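Side-chain contact in putative DNA binding protein (Bacteroides thetaiotaomicron VPI-5482, PDB 3HTN), which binds metal ions, nickel among them, through a PCC-family domain, and is thought to be a DNA-binding protein, though its cellular role is unproven: residues H97-R102 against A107-L112. Residues are numbered along the deposited sequence; the frame is centred on the assembly and turned at random.
Sequences HITVGR and ALAGHL. With SO4 (sulfate ion), chain E.
Ile-98 and Gly-110 face each other as a hydrogen-bonded antiparallel pair, joined by two backbone bonds, and Val-100 with Leu-108 repeats the pattern; Val-100 N to Leu-108 O, at 2.9 Å, is nearly straight (170°). These four bonds set the register of the hairpin of strands 91-101 and 107-117, and the alternation along each strand sends successive side chains to opposite faces. On one face the contacts are apolar: Val-100 CG2 sits 3.7 Å from Leu-108 CB, and Ile-98 CG2 lies against Leu-112 CB.

On the other face, CA of His-111 lies over the imidazole of His-97, a CH-pi contact 4.0 Å from the ring centroid. The His-97 ring is placed there with CG anti to its carbonyl carbon (chi1 -73°). His-97 NE2 binds the nickel ion alongside His-95, while ND1 bonds to Ile-78 O of the second subunit, fixing the ring's rotation.

Arg-102 bends at chi3 (89°), which brings its guanidinium face to Leu-108 CD1. Its NH2 donates at 3.0 Å to O1 of a sulfate, probably from the crystallisation liquor, and NH1 to O3, with Glu-74 as a salt-bridge partner. A leucine here would probably leave Glu-74 without its charged mate and Leu-108 CD1 without the flat group over it.

Chemically, the hairpin thus joins an apolar face to one where a single imidazole serves both as metal ligand and as a hydrogen-bonding group at the subunit interface.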
ATOM      1  N   HIS A  97       4.689  -1.556  -8.620  1.00 15.55           N
ATOM      2  CA  HIS A  97       3.959  -0.367  -8.959  1.00 14.96           C
ATOM      3  C   HIS A  97       4.235   0.709  -7.909  1.00 15.19           C
ATOM      4  O   HIS A  97       4.777   0.432  -6.834  1.00 14.96           O
ATOM      5  CB  HIS A  97       2.461  -0.665  -9.049  1.00 15.65           C
ATOM      6  CG  HIS A  97       2.054  -1.451 -10.255  1.00 15.17           C
ATOM      7  ND1 HIS A  97       0.748  -1.513 -10.684  1.00 16.35           N
ATOM      8  CD2 HIS A  97       2.779  -2.166 -11.149  1.00 14.94           C
ATOM      9  CE1 HIS A  97       0.692  -2.263 -11.778  1.00 15.72           C
ATOM     10  NE2 HIS A  97       1.919  -2.614 -12.115  1.00 15.06           N
ATOM     11  N   ILE A  98       3.886   1.946  -8.210  1.00 14.46           N
ATOM     12  CA  ILE A  98       4.260   3.031  -7.348  1.00 13.96           C
ATOM     13  C   ILE A  98       3.273   4.164  -7.476  1.00 14.46           C
ATOM     14  O   ILE A  98       2.649   4.342  -8.526  1.00 14.75           O
ATOM     15  CB  ILE A  98       5.699   3.500  -7.710  1.00 14.10           C
ATOM     16  CG1 ILE A  98       6.384   4.329  -6.620  1.00 12.54           C
ATOM     17  CG2 ILE A  98       5.745   4.254  -9.093  1.00 16.39           C
ATOM     18  CD1 ILE A  98       7.845   4.634  -6.907  1.00 14.17           C
ATOM     19  N   THR A  99       3.186   4.945  -6.391  1.00 14.27           N
ATOM     20  CA  THR A  99       2.442   6.156  -6.292  1.00 13.95           C
ATOM     21  C   THR A  99       3.398   7.179  -5.742  1.00 14.50           C
ATOM     22  O   THR A  99       4.080   6.918  -4.720  1.00 14.47           O
ATOM     23  CB  THR A  99       1.228   6.041  -5.377  1.00 13.11           C
ATOM     24  OG1 THR A  99       0.499   4.848  -5.704  1.00 15.37           O
ATOM     25  CG2 THR A  99       0.360   7.291  -5.474  1.00 16.13           C
ATOM     26  N   VAL A 100       3.493   8.304  -6.425  1.00 14.88           N
ATOM     27  CA  VAL A 100       4.356   9.391  -6.014  1.00 14.12           C
ATOM     28  C   VAL A 100       3.603  10.716  -5.911  1.00 13.47           C
ATOM     29  O   VAL A 100       2.591  10.903  -6.565  1.00 14.36           O
ATOM     30  CB  VAL A 100       5.574   9.568  -6.951  1.00 16.11           C
ATOM     31  CG1 VAL A 100       6.380   8.256  -7.028  1.00 15.96           C
ATOM     32  CG2 VAL A 100       5.130  10.061  -8.337  1.00 16.42           C
ATOM     33  N   GLY A 101       4.104  11.604  -5.047  1.00 14.25           N
ATOM     34  CA  GLY A 101       3.667  12.988  -4.934  1.00 14.38           C
ATOM     35  C   GLY A 101       4.672  13.929  -5.523  1.00 14.03           C
ATOM     36  O   GLY A 101       5.880  13.801  -5.297  1.00 15.02           O
ATOM     37  N   ARG A 102       4.168  14.903  -6.260  1.00 14.62           N
ATOM     38  CA  ARG A 102       5.000  15.964  -6.833  1.00 14.72           C
ATOM     39  C   ARG A 102       5.050  17.129  -5.868  1.00 14.90           C
ATOM     40  O   ARG A 102       4.427  17.097  -4.805  1.00 15.50           O
ATOM     41  CB  ARG A 102       4.452  16.387  -8.195  1.00 15.51           C
ATOM     42  CG  ARG A 102       4.217  15.203  -9.108  1.00 17.63           C
ATOM     43  CD  ARG A 102       3.602  15.648 -10.454  1.00 15.29           C
ATOM     44  NE  ARG A 102       4.619  15.993 -11.452  1.00 15.23           N
ATOM     45  CZ  ARG A 102       4.400  16.076 -12.757  1.00 17.59           C
ATOM     46  NH1 ARG A 102       3.195  15.959 -13.251  1.00 16.95           N
ATOM     47  NH2 ARG A 102       5.391  16.306 -13.573  1.00 17.02           N
ATOM     48  N   ALA A 107      -0.586  13.579  -7.386  1.00 15.14           N
ATOM     49  CA  ALA A 107      -0.075  12.247  -7.425  1.00 14.64           C
ATOM     50  C   ALA A 107       0.037  11.691  -8.835  1.00 16.58           C
ATOM     51  O   ALA A 107      -0.860  11.908  -9.653  1.00 16.29           O
ATOM     52  CB  ALA A 107      -0.939  11.320  -6.567  1.00 16.25           C
ATOM     53  N   LEU A 108       1.110  10.934  -9.066  1.00 15.36           N
ATOM     54  CA  LEU A 108       1.294  10.125 -10.272  1.00 14.94           C
ATOM     55  C   LEU A 108       1.321   8.664  -9.835  1.00 15.20           C
ATOM     56  O   LEU A 108       1.736   8.344  -8.709  1.00 15.37           O
ATOM     57  CB  LEU A 108       2.584  10.474 -10.988  1.00 15.66           C
ATOM     58  CG  LEU A 108       2.789  11.937 -11.371  1.00 15.52           C
ATOM     59  CD1 LEU A 108       4.263  12.102 -11.778  1.00 16.63           C
ATOM     60  CD2 LEU A 108       1.862  12.382 -12.474  1.00 17.82           C
ATOM     61  N   ALA A 109       0.931   7.766 -10.713  1.00 13.77           N
ATOM     62  CA  ALA A 109       0.842   6.363 -10.367  1.00 14.88           C
ATOM     63  C   ALA A 109       1.013   5.499 -11.590  1.00 13.70           C
ATOM     64  O   ALA A 109       0.568   5.853 -12.690  1.00 15.65           O
ATOM     65  CB  ALA A 109      -0.515   6.058  -9.729  1.00 15.06           C
ATOM     66  N   GLY A 110       1.612   4.330 -11.377  1.00 14.32           N
ATOM     67  CA  GLY A 110       1.752   3.376 -12.435  1.00 14.28           C
ATOM     68  C   GLY A 110       2.734   2.269 -12.188  1.00 15.89           C
ATOM     69  O   GLY A 110       3.197   2.073 -11.087  1.00 16.02           O
ATOM     70  N   HIS A 111       3.065   1.560 -13.264  0.50 14.27           N
ATOM     71  CA  HIS A 111       4.020   0.462 -13.245  0.50 13.76           C
ATOM     72  C   HIS A 111       5.422   1.035 -13.254  0.50 14.49           C
ATOM     73  O   HIS A 111       5.784   1.779 -14.143  0.50 15.86           O
ATOM     74  CB  HIS A 111       3.776  -0.429 -14.448  0.50 14.15           C
ATOM     75  CG  HIS A 111       4.859  -1.415 -14.749  0.50 13.74           C
ATOM     76  ND1 HIS A 111       5.628  -2.039 -13.792  0.50 14.97           N
ATOM     77  CD2 HIS A 111       5.224  -1.956 -15.932  0.50 12.69           C
ATOM     78  CE1 HIS A 111       6.442  -2.900 -14.388  0.50 13.12           C
ATOM     79  NE2 HIS A 111       6.225  -2.850 -15.685  0.50 16.38           N
ATOM     80  N   LEU A 112       6.188   0.701 -12.219  1.00 14.36           N
ATOM     81  CA  LEU A 112       7.517   1.229 -12.020  1.00 15.35           C
ATOM     82  C   LEU A 112       8.584   0.499 -12.807  1.00 14.42           C
ATOM     83  O   LEU A 112       8.719  -0.724 -12.688  1.00 15.13           O
ATOM     84  CB  LEU A 112       7.879   1.121 -10.534  1.00 15.41           C
ATOM     85  CG  LEU A 112       9.279   1.535 -10.123  1.00 14.07           C
ATOM     86  CD1 LEU A 112       9.533   3.046 -10.377  1.00 16.83           C
ATOM     87  CD2 LEU A 112       9.513   1.159  -8.656  1.00 14.72           C
TER
HETATM   88  S   SO4 E 202       4.105  16.285 -17.107  1.00 28.21           S
HETATM   89  O1  SO4 E 202       5.444  16.255 -16.595  1.00 23.78           O
HETATM   90  O2  SO4 E 202       3.459  17.607 -17.038  1.00 32.30           O
HETATM   91  O3  SO4 E 202       3.261  15.321 -16.376  1.00 34.81           O
HETATM   92  O4  SO4 E 202       4.168  15.886 -18.540  1.00 26.82           O